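Local coordinates for nitrate transport protein (Xanthomonas axonopodis pv. citri, PDB 3KSX), which probably captures alkanesulfonates in the periplasm as the substrate-binding component of an ABC-type uptake system, at residues 121-126 and 199-203. Residues are numbered along the deposited sequence; the frame is centred on the assembly and turned at random.
Sequences SALRTV and RLLAN. With SO4 (sulfate ion), chain C.
R199, on an edge strand, 198-203, of a five-stranded mixed sheet in this periplasmic-binding-protein fold, reaches L123 in the loop that follows the neighbouring antiparallel strand 113-118. Its guanidinium meets L123 O end-on with two nitrogens: NH1 to L123 O is 2.9 Å, with an N-H...O angle of 152°, and NH2 to the same oxygen is 3.0 Å. Both bonds lie in the guanidinium plane, while NE donates to S119 O, so three bonds to two backbone carbonyl oxygens limit the group's rotation. The bend at chi3 (-81°) lets NH1 and NH2 meet L123 O. R124 stacks over one face of the R199 guanidinium, its NE displaced to the rim, with group centres 4.7 Å apart and planes at 21°; the carbonyls at the R199 edge probably ease the proximity of the two cations. The loop contains an ST turn, L123 N donating to S121 OG at 2.7 Å. Further along, L201 and A202 both face I115 in a classic beta bulge. L201 CD1 lies 3.5 Å from R124 C and CD2 3.7 Å from T125 O, while V126 CG2 meets A202 CB at 4.0 Å. Beyond the bulge, a sulfate, probably from the crystallisation liquor, accepts a nearly straight bond from N203 N to its O1, 2.9 Å long.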
# COMPACT_ATOMS: atom_id res chain seq x y z
N SER A 121 -17.62 -15.41 -13.68
CA SER A 121 -18.69 -14.57 -13.24
C SER A 121 -19.51 -13.88 -14.32
O SER A 121 -18.97 -13.51 -15.41
CB SER A 121 -18.02 -13.52 -12.32
OG SER A 121 -18.76 -12.40 -12.22
N ALA A 122 -20.78 -13.64 -14.01
CA ALA A 122 -21.64 -12.78 -14.84
C ALA A 122 -21.41 -11.30 -14.60
O ALA A 122 -22.09 -10.45 -15.26
CB ALA A 122 -23.13 -13.07 -14.57
N LEU A 123 -20.51 -10.93 -13.69
CA LEU A 123 -20.33 -9.48 -13.42
C LEU A 123 -19.44 -8.85 -14.44
O LEU A 123 -18.36 -9.36 -14.69
CB LEU A 123 -19.74 -9.24 -11.99
CG LEU A 123 -20.40 -10.01 -10.88
CD1 LEU A 123 -19.70 -9.63 -9.55
CD2 LEU A 123 -21.93 -9.79 -10.82
N ARG A 124 -19.89 -7.74 -15.06
CA ARG A 124 -19.09 -7.10 -16.14
C ARG A 124 -18.95 -5.61 -16.05
O ARG A 124 -18.13 -5.01 -16.78
CB ARG A 124 -19.65 -7.47 -17.54
CG ARG A 124 -19.21 -8.88 -17.83
CD ARG A 124 -19.29 -9.40 -19.25
NE ARG A 124 -19.02 -10.80 -19.02
CZ ARG A 124 -19.91 -11.68 -18.53
NH1 ARG A 124 -21.20 -11.34 -18.30
NH2 ARG A 124 -19.51 -12.91 -18.30
N THR A 125 -19.74 -5.03 -15.17
CA THR A 125 -19.64 -3.62 -14.93
C THR A 125 -19.64 -3.37 -13.40
O THR A 125 -20.08 -4.23 -12.61
CB THR A 125 -20.82 -2.85 -15.57
OG1 THR A 125 -22.01 -3.18 -14.87
CG2 THR A 125 -21.00 -3.20 -17.08
N VAL A 126 -19.21 -2.17 -13.03
CA VAL A 126 -19.26 -1.76 -11.62
C VAL A 126 -20.70 -1.81 -11.11
O VAL A 126 -20.93 -2.23 -9.99
CB VAL A 126 -18.58 -0.39 -11.40
CG1 VAL A 126 -18.75 0.06 -9.94
CG2 VAL A 126 -17.10 -0.44 -11.74
N ARG A 199 -10.98 -11.76 -13.95
CA ARG A 199 -11.04 -10.67 -14.92
C ARG A 199 -10.92 -9.37 -14.17
O ARG A 199 -11.44 -9.26 -13.08
CB ARG A 199 -12.38 -10.60 -15.72
CG ARG A 199 -12.54 -11.71 -16.78
CD ARG A 199 -13.88 -11.53 -17.45
NE ARG A 199 -14.99 -12.07 -16.67
CZ ARG A 199 -15.95 -11.31 -16.10
NH1 ARG A 199 -15.97 -9.99 -16.19
NH2 ARG A 199 -16.92 -11.89 -15.46
N LEU A 200 -10.24 -8.39 -14.77
CA LEU A 200 -10.29 -7.02 -14.21
C LEU A 200 -11.68 -6.42 -14.36
O LEU A 200 -12.30 -6.34 -15.47
CB LEU A 200 -9.24 -6.15 -14.93
CG LEU A 200 -9.13 -4.70 -14.52
CD1 LEU A 200 -8.66 -4.62 -13.10
CD2 LEU A 200 -8.10 -4.06 -15.45
N LEU A 201 -12.24 -5.87 -13.28
CA LEU A 201 -13.49 -5.21 -13.48
C LEU A 201 -13.23 -3.68 -13.56
O LEU A 201 -13.85 -2.98 -14.36
CB LEU A 201 -14.46 -5.54 -12.34
CG LEU A 201 -15.87 -5.01 -12.57
CD1 LEU A 201 -16.53 -5.85 -13.54
CD2 LEU A 201 -16.70 -5.12 -11.30
N ALA A 202 -12.36 -3.16 -12.68
CA ALA A 202 -12.05 -1.70 -12.67
C ALA A 202 -10.71 -1.51 -12.03
O ALA A 202 -10.31 -2.33 -11.23
CB ALA A 202 -13.11 -0.93 -11.87
N ASN A 203 -9.95 -0.49 -12.44
CA ASN A 203 -8.67 -0.15 -11.70
C ASN A 203 -8.74 1.26 -11.20
O ASN A 203 -9.85 1.84 -11.21
CB ASN A 203 -7.41 -0.39 -12.59
CG ASN A 203 -7.35 0.55 -13.82
OD1 ASN A 203 -8.03 1.61 -13.89
ND2 ASN A 203 -6.49 0.20 -14.78
S SO4 C . -10.89 -0.05 -16.07
O1 SO4 C . -10.99 0.80 -14.84
O2 SO4 C . -12.28 -0.40 -16.45
O3 SO4 C . -10.21 0.70 -17.13
O4 SO4 C . -10.16 -1.33 -15.98